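Local atomic coordinates of CmeC (Campylobacter jejuni, PDB entry 4MT4), a protein that forms a trimeric outer membrane channel that probably lets drugs and other exported compounds leave the cell as part of an efflux system. Residues 166-169 / 170-174; 185-188 / 189-193; 270-273 / 274-277; 409-412 / 413-416; 440-443 / 444-448. One frame throughout, in Å; residues are numbered along the deposited sequence.

The five contacts are all local, each within one continuous stretch of chain, and together they sample the helical part of the channel. Contacts 1 and 2 follow each other on helix 129-195, with centres 28 Å apart. Contacts 4 and 5 lie at the start and end of helix 411-445, centres about 47 Å apart. Contact 2 meets contact 4, centres 14 Å apart, where Ile186 packs on Tyr414 and Leu415. Contact 3 meets contact 5, centres 12 Å apart, through the side chain of Arg272. Contact 1 lies between these two pairs, its centre about 27 Å from that of contact 4 and 25 Å from that of contact 5. None includes Cys1, Ile124, Asp125 or Leu126, which bind the lipid-like ligand.

Contact 1 of 5, residues 166-169 / 170-174; sequences LVNA and YENEN
The Tyr170 ring has the CA of Val167 at its edge, and it stacks on the ring of Tyr250 from a neighbouring loop. Its CE2 corner meets the Leu166 side chain, with CE2 3.6 Å from Leu166 CD1. The two side chains run side by side and point the same way. Leu166 has its CG anti to the backbone N (chi1 175°), and both CG and the CD1 branch come against that ring corner. The other flat groups are the amides of Asn168 and Asn172, whose planes are turned 59° apart. Asn168 ND2 and Asn172 ND2 lie 3.5 Å apart. Both are donors, so no bond joins them. Each instead gives a hydrogen bond to Asn430 OD1, a shared acceptor for both. Asn172 OD1 accepts from Asn429 ND2, so this amide is held at both ends. All these residues lie on the long helix 129-195 of the outer membrane factor fold. One side of this turn rests on helix 201-236, where Leu166 touches Leu232. Another rests on helix 411-445, the source of Asn429 and Asn430. The backbone keeps the regular helical pattern. Tyr170 N binds Leu166 O at 2.8 Å, and Glu171 N binds Val167 O at 2.9 Å. Glu171 CG lies beside its backbone N (chi1 -74°), which sets it 3.3 Å from Val167 O; the bend beyond it leads the carboxylate away.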
loop_
_atom_site.group_PDB
_atom_site.type_symbol
_atom_site.label_atom_id
_atom_site.label_comp_id
_atom_site.label_asym_id
_atom_site.label_seq_id
_atom_site.Cartn_x
_atom_site.Cartn_y
_atom_site.Cartn_z
ATOM N N LEU B 166 -20.811 -14.894 -2.906
ATOM C CA LEU B 166 -21.521 -15.435 -1.755
ATOM C C LEU B 166 -22.574 -16.450 -2.192
ATOM O O LEU B 166 -22.693 -17.525 -1.601
ATOM C CB LEU B 166 -22.178 -14.315 -0.951
ATOM C CG LEU B 166 -23.059 -14.777 0.211
ATOM C CD1 LEU B 166 -22.240 -15.565 1.226
ATOM C CD2 LEU B 166 -23.755 -13.599 0.873
ATOM N N VAL B 167 -23.334 -16.101 -3.227
ATOM C CA VAL B 167 -24.343 -17.000 -3.779
ATOM C C VAL B 167 -23.678 -18.254 -4.332
ATOM O O VAL B 167 -24.203 -19.360 -4.207
ATOM C CB VAL B 167 -25.169 -16.321 -4.893
ATOM C CG1 VAL B 167 -26.234 -17.266 -5.413
ATOM C CG2 VAL B 167 -25.804 -15.040 -4.377
ATOM N N ASN B 168 -22.514 -18.066 -4.945
ATOM C CA ASN B 168 -21.705 -19.171 -5.439
ATOM C C ASN B 168 -21.300 -20.082 -4.286
ATOM O O ASN B 168 -21.288 -21.305 -4.416
ATOM C CB ASN B 168 -20.466 -18.636 -6.157
ATOM C CG ASN B 168 -19.766 -19.688 -6.997
ATOM O OD1 ASN B 168 -18.807 -19.384 -7.705
ATOM N ND2 ASN B 168 -20.247 -20.924 -6.937
ATOM N N ALA B 169 -20.976 -19.469 -3.153
ATOM C CA ALA B 169 -20.566 -20.207 -1.968
ATOM C C ALA B 169 -21.741 -20.957 -1.350
ATOM O O ALA B 169 -21.580 -22.064 -0.841
ATOM C CB ALA B 169 -19.942 -19.268 -0.954
ATOM N N TYR B 170 -22.923 -20.349 -1.403
ATOM C CA TYR B 170 -24.135 -20.995 -0.912
ATOM C C TYR B 170 -24.482 -22.220 -1.753
ATOM O O TYR B 170 -24.836 -23.272 -1.219
ATOM C CB TYR B 170 -25.313 -20.016 -0.912
ATOM C CG TYR B 170 -25.465 -19.211 0.360
ATOM C CD1 TYR B 170 -25.790 -19.829 1.562
ATOM C CD2 TYR B 170 -25.308 -17.831 0.354
ATOM C CE1 TYR B 170 -25.936 -19.096 2.727
ATOM C CE2 TYR B 170 -25.456 -17.090 1.513
ATOM C CZ TYR B 170 -25.769 -17.726 2.696
ATOM O OH TYR B 170 -25.914 -16.985 3.848
ATOM N N GLU B 171 -24.372 -22.072 -3.071
ATOM C CA GLU B 171 -24.699 -23.141 -4.008
ATOM C C GLU B 171 -23.784 -24.348 -3.840
ATOM O O GLU B 171 -24.246 -25.489 -3.836
ATOM C CB GLU B 171 -24.625 -22.626 -5.446
ATOM C CG GLU B 171 -25.788 -21.729 -5.841
ATOM C CD GLU B 171 -27.084 -22.498 -6.001
ATOM O OE1 GLU B 171 -27.221 -23.228 -7.005
ATOM O OE2 GLU B 171 -27.962 -22.377 -5.120
ATOM N N ASN B 172 -22.486 -24.094 -3.706
ATOM C CA ASN B 172 -21.522 -25.168 -3.507
ATOM C C ASN B 172 -21.698 -25.837 -2.147
ATOM O O ASN B 172 -21.500 -27.046 -2.012
ATOM C CB ASN B 172 -20.092 -24.645 -3.652
ATOM C CG ASN B 172 -19.730 -24.333 -5.090
ATOM O OD1 ASN B 172 -20.382 -24.800 -6.022
ATOM N ND2 ASN B 172 -18.677 -23.544 -5.276
ATOM N N GLU B 173 -22.073 -25.049 -1.145
ATOM C CA GLU B 173 -22.309 -25.577 0.193
ATOM C C GLU B 173 -23.543 -26.474 0.225
ATOM O O GLU B 173 -23.542 -27.525 0.867
ATOM C CB GLU B 173 -22.468 -24.439 1.201
ATOM C CG GLU B 173 -22.835 -24.903 2.601
ATOM C CD GLU B 173 -23.158 -23.754 3.528
ATOM O OE1 GLU B 173 -22.908 -22.595 3.139
ATOM O OE2 GLU B 173 -23.667 -24.007 4.640
ATOM N N ASN B 174 -24.593 -26.051 -0.473
ATOM C CA ASN B 174 -25.833 -26.815 -0.530
ATOM C C ASN B 174 -25.658 -28.103 -1.326
ATOM O O ASN B 174 -26.251 -29.131 -1.002
ATOM C CB ASN B 174 -26.953 -25.970 -1.137
ATOM C CG ASN B 174 -28.278 -26.163 -0.427
ATOM O OD1 ASN B 174 -29.004 -27.123 -0.690
ATOM N ND2 ASN B 174 -28.603 -25.247 0.477
#

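Contact 2 of 5, residues 185-188 / 189-193; sequences EIYR and INDEK
A salt-bridge network runs along the last turns of helix 129-195, close to the hairpin that leads into helix 201-236. Arg188 is its centre, with Glu185 one turn before it and Glu192 one turn after. Arg188 NH2 donates to Glu185 OE2 at 2.9 Å. The oxygen lies in the guanidinium plane and is met on its syn side. Arg188 NE adds only weak bonds to the same carboxylate. On the other flank Arg188 NH1 forms a salt bridge with Glu192 OE2 at a doubtfully short modelled 2.5 Å. Here the guanidinium and carboxylate planes stand 81° apart. The Arg188 chain is bent at chi3 (68°), which turns its head back between the two acids. One arginine probably offsets part of the repulsion between them. Ile189 CD1 packs against this group, 3.5 Å from Arg188 NH2 and 3.6 Å from Glu185 OE2. Glu185, Arg188 and Glu192 are exposed, whereas Ile186 and Asn190 turn inward to helix 411-445. Tyr187 faces helix 201-236 and touches Leu204 and Ala207. The CB of Asp191 lies over one face of the Tyr187 ring. Asn190 is buried, and its amide gives a second hydrogen bond to a backbone oxygen. Asn190 N binds Ile186 O at 3.1 Å, and Asn190 ND2 reaches Ile186 O at 2.9 Å from the opposite face of the carbonyl plane, in a nearly straight bond of 177°.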
loop_
_atom_site.group_PDB
_atom_site.type_symbol
_atom_site.label_atom_id
_atom_site.label_comp_id
_atom_site.label_asym_id
_atom_site.label_seq_id
_atom_site.Cartn_x
_atom_site.Cartn_y
_atom_site.Cartn_z
ATOM N N GLU B 185 -25.776 -42.014 4.137
ATOM C CA GLU B 185 -26.715 -43.097 3.883
ATOM C C GLU B 185 -25.998 -44.296 3.278
ATOM O O GLU B 185 -26.310 -45.441 3.598
ATOM C CB GLU B 185 -27.839 -42.629 2.956
ATOM C CG GLU B 185 -28.850 -43.712 2.599
ATOM C CD GLU B 185 -29.633 -44.208 3.801
ATOM O OE1 GLU B 185 -29.751 -43.455 4.791
ATOM O OE2 GLU B 185 -30.130 -45.353 3.756
ATOM N N ILE B 186 -25.037 -44.025 2.402
ATOM C CA ILE B 186 -24.238 -45.079 1.790
ATOM C C ILE B 186 -23.474 -45.864 2.854
ATOM O O ILE B 186 -23.455 -47.095 2.837
ATOM C CB ILE B 186 -23.247 -44.506 0.755
ATOM C CG1 ILE B 186 -23.995 -44.033 -0.493
ATOM C CG2 ILE B 186 -22.204 -45.546 0.375
ATOM C CD1 ILE B 186 -23.116 -43.318 -1.498
ATOM N N TYR B 187 -22.862 -45.146 3.789
ATOM C CA TYR B 187 -22.103 -45.782 4.858
ATOM C C TYR B 187 -23.012 -46.565 5.804
ATOM O O TYR B 187 -22.648 -47.646 6.266
ATOM C CB TYR B 187 -21.302 -44.744 5.645
ATOM C CG TYR B 187 -20.584 -45.338 6.835
ATOM C CD1 TYR B 187 -19.449 -46.118 6.665
ATOM C CD2 TYR B 187 -21.048 -45.128 8.128
ATOM C CE1 TYR B 187 -18.793 -46.671 7.746
ATOM C CE2 TYR B 187 -20.400 -45.676 9.216
ATOM C CZ TYR B 187 -19.272 -46.446 9.021
ATOM O OH TYR B 187 -18.620 -46.995 10.101
ATOM N N ARG B 188 -24.190 -46.016 6.085
ATOM C CA ARG B 188 -25.146 -46.667 6.977
ATOM C C ARG B 188 -25.576 -48.018 6.414
ATOM O O ARG B 188 -25.721 -48.992 7.150
ATOM C CB ARG B 188 -26.373 -45.780 7.200
ATOM C CG ARG B 188 -27.297 -46.265 8.307
ATOM C CD ARG B 188 -28.632 -45.543 8.266
ATOM N NE ARG B 188 -29.398 -45.896 7.075
ATOM C CZ ARG B 188 -30.271 -46.896 7.021
ATOM N NH1 ARG B 188 -30.491 -47.644 8.095
ATOM N NH2 ARG B 188 -30.926 -47.151 5.897
ATOM N N ILE B 189 -25.772 -48.066 5.100
ATOM C CA ILE B 189 -26.137 -49.304 4.424
ATOM C C ILE B 189 -24.999 -50.318 4.498
ATOM O O ILE B 189 -25.213 -51.484 4.834
ATOM C CB ILE B 189 -26.503 -49.056 2.945
ATOM C CG1 ILE B 189 -27.753 -48.180 2.844
ATOM C CG2 ILE B 189 -26.729 -50.372 2.220
ATOM C CD1 ILE B 189 -28.966 -48.760 3.536
ATOM N N ASN B 190 -23.789 -49.863 4.192
ATOM C CA ASN B 190 -22.617 -50.731 4.215
ATOM C C ASN B 190 -22.221 -51.154 5.627
ATOM O O ASN B 190 -21.543 -52.164 5.810
ATOM C CB ASN B 190 -21.435 -50.045 3.527
ATOM C CG ASN B 190 -21.489 -50.173 2.017
ATOM O OD1 ASN B 190 -20.898 -51.086 1.441
ATOM N ND2 ASN B 190 -22.206 -49.261 1.368
ATOM N N ASP B 191 -22.648 -50.387 6.625
ATOM C CA ASP B 191 -22.369 -50.736 8.014
ATOM C C ASP B 191 -23.309 -51.842 8.482
ATOM O O ASP B 191 -22.915 -52.711 9.260
ATOM C CB ASP B 191 -22.495 -49.510 8.920
ATOM C CG ASP B 191 -22.054 -49.788 10.344
ATOM O OD1 ASP B 191 -20.982 -50.402 10.530
ATOM O OD2 ASP B 191 -22.784 -49.394 11.278
ATOM N N GLU B 192 -24.551 -51.805 8.006
ATOM C CA GLU B 192 -25.523 -52.842 8.334
ATOM C C GLU B 192 -25.160 -54.156 7.653
ATOM O O GLU B 192 -25.200 -55.217 8.272
ATOM C CB GLU B 192 -26.937 -52.417 7.927
ATOM C CG GLU B 192 -27.476 -51.219 8.698
ATOM C CD GLU B 192 -28.900 -50.865 8.310
ATOM O OE1 GLU B 192 -29.521 -51.642 7.554
ATOM O OE2 GLU B 192 -29.399 -49.810 8.757
ATOM N N LYS B 193 -24.802 -54.074 6.375
ATOM C CA LYS B 193 -24.408 -55.248 5.606
ATOM C C LYS B 193 -23.171 -55.919 6.196
ATOM O O LYS B 193 -23.014 -57.136 6.115
ATOM C CB LYS B 193 -24.144 -54.869 4.146
ATOM C CG LYS B 193 -25.395 -54.662 3.309
ATOM C CD LYS B 193 -25.041 -54.514 1.837
ATOM C CE LYS B 193 -26.283 -54.442 0.967
ATOM N NZ LYS B 193 -25.935 -54.403 -0.478
#

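Contact 3 of 5, residues 270-273 / 274-277; sequences LQRP and DIGS
Asp274 OD1 is gripped by Arg272 NE, at 3.1 Å, and more weakly by its neighbour Ile275 N, at 2.9 Å. Arg272 NE uses the syn lone pair of this oxygen. The second oxygen, Asp274 OD2, takes Arg272 NH2 at 2.8 Å, from above the carboxylate plane. Arginine and aspartate thus form a side-on salt bridge, one nitrogen to each oxygen. The two planes are not flat against each other but 37° apart. Asp274 CG sits between its backbone N and carbonyl carbon (chi1 60°), which swings the carboxylate back over the start of the helix. The Arg272 chain bends at chi3 (60°) to come round to it. Ile275 CG1 lies 3.9 Å from Arg272 CB and packs against the base of that chain. Arg272 is the N-cap residue of helix 273-293, and Pro273 opens the first turn. Proline has no N-H, and the first turn needs none. Arg272 O receives only weak bonds, from Ile275 N at 3.2 Å and Gly276 N at 3.3 Å. Ser277 N then binds Pro273 O at 2.9 Å in a regular helical bond. The site is buried. Arg272 also makes a salt bridge with Glu368 of helix 339-405, and its NH1 bonds to Ala445 O at the end of helix 411-445. On another side, Ser277 OG is hydrogen-bonded to Asp147 of helix 129-195, and Pro273 packs on Glu149 and Ala150.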
loop_
_atom_site.group_PDB
_atom_site.type_symbol
_atom_site.label_atom_id
_atom_site.label_comp_id
_atom_site.label_asym_id
_atom_site.label_seq_id
_atom_site.Cartn_x
_atom_site.Cartn_y
_atom_site.Cartn_z
ATOM N N LEU B 270 -13.793 9.944 -21.954
ATOM C CA LEU B 270 -14.808 10.752 -21.292
ATOM C C LEU B 270 -15.760 9.906 -20.454
ATOM O O LEU B 270 -16.689 10.433 -19.843
ATOM C CB LEU B 270 -15.609 11.549 -22.324
ATOM C CG LEU B 270 -14.823 12.475 -23.253
ATOM C CD1 LEU B 270 -15.752 13.105 -24.281
ATOM C CD2 LEU B 270 -14.091 13.543 -22.458
ATOM N N GLN B 271 -15.532 8.597 -20.423
ATOM C CA GLN B 271 -16.465 7.691 -19.761
ATOM C C GLN B 271 -15.877 6.972 -18.548
ATOM O O GLN B 271 -16.602 6.314 -17.804
ATOM C CB GLN B 271 -16.990 6.667 -20.767
ATOM C CG GLN B 271 -17.941 7.264 -21.789
ATOM C CD GLN B 271 -18.273 6.302 -22.906
ATOM O OE1 GLN B 271 -17.451 5.472 -23.290
ATOM N NE2 GLN B 271 -19.487 6.408 -23.435
ATOM N N ARG B 272 -14.570 7.100 -18.347
ATOM C CA ARG B 272 -13.929 6.532 -17.165
ATOM C C ARG B 272 -13.517 7.627 -16.182
ATOM O O ARG B 272 -12.762 8.533 -16.536
ATOM C CB ARG B 272 -12.712 5.692 -17.554
ATOM C CG ARG B 272 -13.050 4.324 -18.135
ATOM C CD ARG B 272 -11.792 3.499 -18.372
ATOM N NE ARG B 272 -11.050 3.272 -17.134
ATOM C CZ ARG B 272 -10.744 2.071 -16.654
ATOM N NH1 ARG B 272 -11.104 0.980 -17.315
ATOM N NH2 ARG B 272 -10.070 1.961 -15.519
ATOM N N PRO B 273 -14.014 7.541 -14.940
ATOM C CA PRO B 273 -13.749 8.531 -13.889
ATOM C C PRO B 273 -12.265 8.658 -13.541
ATOM O O PRO B 273 -11.800 9.758 -13.246
ATOM C CB PRO B 273 -14.539 7.989 -12.690
ATOM C CG PRO B 273 -15.591 7.124 -13.286
ATOM C CD PRO B 273 -14.963 6.506 -14.495
ATOM N N ASP B 274 -11.536 7.547 -13.585
ATOM C CA ASP B 274 -10.128 7.547 -13.205
ATOM C C ASP B 274 -9.276 8.286 -14.232
ATOM O O ASP B 274 -8.257 8.883 -13.886
ATOM C CB ASP B 274 -9.617 6.116 -13.017
ATOM C CG ASP B 274 -9.739 5.279 -14.272
ATOM O OD1 ASP B 274 -10.636 5.557 -15.095
ATOM O OD2 ASP B 274 -8.937 4.334 -14.428
ATOM N N ILE B 275 -9.698 8.248 -15.492
ATOM C CA ILE B 275 -9.000 8.970 -16.547
ATOM C C ILE B 275 -9.223 10.471 -16.392
ATOM O O ILE B 275 -8.296 11.268 -16.554
ATOM C CB ILE B 275 -9.458 8.519 -17.950
ATOM C CG1 ILE B 275 -9.119 7.043 -18.174
ATOM C CG2 ILE B 275 -8.811 9.377 -19.027
ATOM C CD1 ILE B 275 -9.452 6.537 -19.565
ATOM N N GLY B 276 -10.456 10.849 -16.067
ATOM C CA GLY B 276 -10.790 12.243 -15.838
ATOM C C GLY B 276 -10.079 12.802 -14.623
ATOM O O GLY B 276 -9.577 13.924 -14.644
ATOM N N SER B 277 -10.041 12.012 -13.555
ATOM C CA SER B 277 -9.332 12.388 -12.338
ATOM C C SER B 277 -7.849 12.593 -12.611
ATOM O O SER B 277 -7.250 13.567 -12.156
ATOM C CB SER B 277 -9.516 11.322 -11.257
ATOM O OG SER B 277 -8.613 11.526 -10.182
#

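Contact 4 of 5, residues 409-412 / 413-416; sequences MSLQ and DYLE
Buried Leu411 and Tyr414 form the packed side of this first turn of helix 411-445, while Ser410, the exposed N-cap residue, lies on the solvent side. Leu411 CD1 is 3.9 Å from Leu415 CG, and the two side chains meet at a slant. Leu411 CG is anti to its backbone N (chi1 175°), and this carries CD1 along the helix to Leu415. The same methyl lies at the edge of the Tyr414 ring, 4.3 Å from Tyr414 CD2. The Tyr414 ring stacks on Tyr404 of helix 339-405, the helix before the turn. Ile186 of helix 129-195 closes over Tyr414 and Leu415. This side is therefore a junction of several helices at the end of a helical hairpin. Met409 makes a close crossing on a partly exposed side. It meets Asp413 at about a right angle, its CG 3.7 Å from Asp413 CB. Its sulfur touches Tyr414 only distantly. Met409 also packs on Tyr202 of a second subunit. Gln412 and Glu416 lie at subunit borders: Glu416 touches Gln412 of the second subunit, and Gln412 touches Glu416 of the third. Leu415 N binds Leu411 O at 2.8 Å. At the N-cap Ser410 OG lies between the backbone N and the carbonyl carbon (chi1 66°), and there it caps the helix by accepting a hydrogen bond from Asp413 N at 3.3 Å.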
loop_
_atom_site.group_PDB
_atom_site.type_symbol
_atom_site.label_atom_id
_atom_site.label_comp_id
_atom_site.label_asym_id
_atom_site.label_seq_id
_atom_site.Cartn_x
_atom_site.Cartn_y
_atom_site.Cartn_z
ATOM N N MET B 409 -21.759 -53.227 -10.394
ATOM C CA MET B 409 -20.677 -52.251 -10.331
ATOM C C MET B 409 -20.092 -52.192 -8.925
ATOM O O MET B 409 -20.826 -52.190 -7.937
ATOM C CB MET B 409 -21.163 -50.865 -10.764
ATOM C CG MET B 409 -20.088 -49.787 -10.679
ATOM S SD MET B 409 -20.613 -48.174 -11.293
ATOM C CE MET B 409 -20.852 -48.527 -13.033
ATOM N N SER B 410 -18.766 -52.150 -8.842
ATOM C CA SER B 410 -18.079 -52.061 -7.561
ATOM C C SER B 410 -18.412 -50.750 -6.858
ATOM O O SER B 410 -18.745 -49.756 -7.506
ATOM C CB SER B 410 -16.566 -52.183 -7.753
ATOM O OG SER B 410 -16.059 -51.077 -8.481
ATOM N N LEU B 411 -18.327 -50.759 -5.530
ATOM C CA LEU B 411 -18.589 -49.568 -4.732
ATOM C C LEU B 411 -17.625 -48.445 -5.096
ATOM O O LEU B 411 -18.012 -47.280 -5.171
ATOM C CB LEU B 411 -18.480 -49.890 -3.240
ATOM C CG LEU B 411 -18.606 -48.716 -2.266
ATOM C CD1 LEU B 411 -19.995 -48.096 -2.329
ATOM C CD2 LEU B 411 -18.272 -49.155 -0.849
ATOM N N GLN B 412 -16.370 -48.816 -5.330
ATOM C CA GLN B 412 -15.324 -47.867 -5.691
ATOM C C GLN B 412 -15.655 -47.105 -6.971
ATOM O O GLN B 412 -15.531 -45.880 -7.024
ATOM C CB GLN B 412 -13.990 -48.596 -5.847
ATOM C CG GLN B 412 -12.855 -47.724 -6.345
ATOM C CD GLN B 412 -11.563 -48.498 -6.508
ATOM O OE1 GLN B 412 -11.442 -49.629 -6.040
ATOM N NE2 GLN B 412 -10.590 -47.892 -7.179
ATOM N N ASP B 413 -16.074 -47.836 -8.000
ATOM C CA ASP B 413 -16.470 -47.223 -9.263
ATOM C C ASP B 413 -17.712 -46.353 -9.092
ATOM O O ASP B 413 -17.865 -45.335 -9.766
ATOM C CB ASP B 413 -16.726 -48.294 -10.327
ATOM C CG ASP B 413 -15.447 -48.801 -10.965
ATOM O OD1 ASP B 413 -14.361 -48.577 -10.390
ATOM O OD2 ASP B 413 -15.528 -49.429 -12.042
ATOM N N TYR B 414 -18.593 -46.754 -8.181
ATOM C CA TYR B 414 -19.823 -46.010 -7.933
ATOM C C TYR B 414 -19.543 -44.697 -7.204
ATOM O O TYR B 414 -20.092 -43.653 -7.558
ATOM C CB TYR B 414 -20.809 -46.861 -7.131
ATOM C CG TYR B 414 -22.001 -46.087 -6.614
ATOM C CD1 TYR B 414 -22.907 -45.503 -7.489
ATOM C CD2 TYR B 414 -22.223 -45.948 -5.251
ATOM C CE1 TYR B 414 -23.996 -44.794 -7.019
ATOM C CE2 TYR B 414 -23.310 -45.243 -4.772
ATOM C CZ TYR B 414 -24.193 -44.668 -5.661
ATOM O OH TYR B 414 -25.280 -43.964 -5.193
ATOM N N LEU B 415 -18.682 -44.753 -6.192
ATOM C CA LEU B 415 -18.299 -43.565 -5.436
ATOM C C LEU B 415 -17.567 -42.561 -6.319
ATOM O O LEU B 415 -17.719 -41.351 -6.160
ATOM C CB LEU B 415 -17.422 -43.946 -4.241
ATOM C CG LEU B 415 -18.077 -44.785 -3.143
ATOM C CD1 LEU B 415 -17.080 -45.078 -2.033
ATOM C CD2 LEU B 415 -19.312 -44.090 -2.592
ATOM N N GLU B 416 -16.770 -43.080 -7.247
ATOM C CA GLU B 416 -16.017 -42.246 -8.175
ATOM C C GLU B 416 -16.942 -41.482 -9.117
ATOM O O GLU B 416 -16.771 -40.282 -9.327
ATOM C CB GLU B 416 -15.035 -43.096 -8.982
ATOM C CG GLU B 416 -14.373 -42.358 -10.136
ATOM C CD GLU B 416 -13.436 -43.242 -10.936
ATOM O OE1 GLU B 416 -12.830 -44.162 -10.348
ATOM O OE2 GLU B 416 -13.307 -43.016 -12.157
#

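Contact 5 of 5, residues 440-443 / 444-448; sequences VDVI and KAFGG
Lys444 N donates to Val440 O in the i to i+4 pattern, at a rather short modelled 2.6 Å, and Ala445 N follows on Asp441 O at 2.9 Å. Helix 411-445 then ends at Phe446, which leaves helical angles. Phe446 N is split weakly between Val442 O and Ile443 O. Ile443 O also accepts a weak bond from Gly448 N at 2.9 Å, while Gly447 N turns back to Lys444 O. These last two bonds and the positive phi of Gly447 (98°) fit a Schellman motif. At Gly447 a side chain would jam against the preceding carbonyl. The Phe446 ring stands beside Val442 and points the same way. Its CD1 is 3.1 Å from Val442 O, which lies at the ring edge, and 4.0 Å from Val442 CG1. Asp441 and Lys444 run alongside each other and make only a long salt bridge, OD1 to NZ 3.6 Å. The stronger partner of Asp441 OD1 is Gln161 of helix 129-195. Val440 packs on that helix too, at Ser157 and Val160. Val442, Ala445 and Phe446 rest on helix 339-405 through Ala372 and Ile369, and Trp37 of a loop covers Val440 and Ile443.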
loop_
_atom_site.group_PDB
_atom_site.type_symbol
_atom_site.label_atom_id
_atom_site.label_comp_id
_atom_site.label_asym_id
_atom_site.label_seq_id
_atom_site.Cartn_x
_atom_site.Cartn_y
_atom_site.Cartn_z
ATOM N N VAL B 440 -19.861 -7.638 -14.803
ATOM C CA VAL B 440 -19.526 -6.479 -13.987
ATOM C C VAL B 440 -18.181 -5.877 -14.388
ATOM O O VAL B 440 -18.039 -4.656 -14.469
ATOM C CB VAL B 440 -19.492 -6.849 -12.488
ATOM C CG1 VAL B 440 -19.151 -5.634 -11.641
ATOM C CG2 VAL B 440 -20.827 -7.438 -12.063
ATOM N N ASP B 441 -17.200 -6.741 -14.644
ATOM C CA ASP B 441 -15.866 -6.298 -15.037
ATOM C C ASP B 441 -15.904 -5.464 -16.314
ATOM O O ASP B 441 -15.196 -4.467 -16.433
ATOM C CB ASP B 441 -14.933 -7.497 -15.220
ATOM C CG ASP B 441 -14.492 -8.099 -13.898
ATOM O OD1 ASP B 441 -14.412 -7.350 -12.902
ATOM O OD2 ASP B 441 -14.222 -9.319 -13.854
ATOM N N VAL B 442 -16.736 -5.880 -17.265
ATOM C CA VAL B 442 -16.925 -5.132 -18.503
ATOM C C VAL B 442 -17.569 -3.782 -18.215
ATOM O O VAL B 442 -17.101 -2.746 -18.685
ATOM C CB VAL B 442 -17.799 -5.906 -19.511
ATOM C CG1 VAL B 442 -18.103 -5.039 -20.726
ATOM C CG2 VAL B 442 -17.116 -7.196 -19.928
ATOM N N ILE B 443 -18.648 -3.806 -17.439
ATOM C CA ILE B 443 -19.336 -2.586 -17.034
ATOM C C ILE B 443 -18.393 -1.649 -16.281
ATOM O O ILE B 443 -18.380 -0.441 -16.522
ATOM C CB ILE B 443 -20.564 -2.900 -16.150
ATOM C CG1 ILE B 443 -21.579 -3.744 -16.928
ATOM C CG2 ILE B 443 -21.206 -1.615 -15.649
ATOM C CD1 ILE B 443 -22.782 -4.172 -16.110
ATOM N N LYS B 444 -17.599 -2.218 -15.379
ATOM C CA LYS B 444 -16.638 -1.446 -14.598
ATOM C C LYS B 444 -15.565 -0.819 -15.483
ATOM O O LYS B 444 -15.179 0.333 -15.288
ATOM C CB LYS B 444 -15.976 -2.330 -13.539
ATOM C CG LYS B 444 -15.008 -1.591 -12.623
ATOM C CD LYS B 444 -14.003 -2.539 -11.983
ATOM C CE LYS B 444 -14.690 -3.675 -11.243
ATOM N NZ LYS B 444 -13.707 -4.604 -10.618
ATOM N N ALA B 445 -15.088 -1.587 -16.458
ATOM C CA ALA B 445 -14.006 -1.141 -17.332
ATOM C C ALA B 445 -14.444 -0.011 -18.258
ATOM O O ALA B 445 -13.618 0.765 -18.736
ATOM C CB ALA B 445 -13.474 -2.308 -18.147
ATOM N N PHE B 446 -15.745 0.080 -18.509
ATOM C CA PHE B 446 -16.282 1.105 -19.399
ATOM C C PHE B 446 -16.851 2.294 -18.629
ATOM O O PHE B 446 -17.498 3.167 -19.208
ATOM C CB PHE B 446 -17.356 0.509 -20.315
ATOM C CG PHE B 446 -16.799 -0.216 -21.508
ATOM C CD1 PHE B 446 -16.365 -1.525 -21.398
ATOM C CD2 PHE B 446 -16.706 0.415 -22.737
ATOM C CE1 PHE B 446 -15.851 -2.193 -22.490
ATOM C CE2 PHE B 446 -16.193 -0.247 -23.834
ATOM C CZ PHE B 446 -15.765 -1.555 -23.709
ATOM N N GLY B 447 -16.604 2.328 -17.324
ATOM C CA GLY B 447 -16.967 3.477 -16.512
ATOM C C GLY B 447 -18.276 3.364 -15.752
ATOM O O GLY B 447 -18.603 4.233 -14.946
ATOM N N GLY B 448 -19.030 2.303 -16.016
ATOM C CA GLY B 448 -20.271 2.052 -15.303
ATOM C C GLY B 448 -21.370 3.067 -15.559
ATOM O O GLY B 448 -22.308 3.186 -14.772
#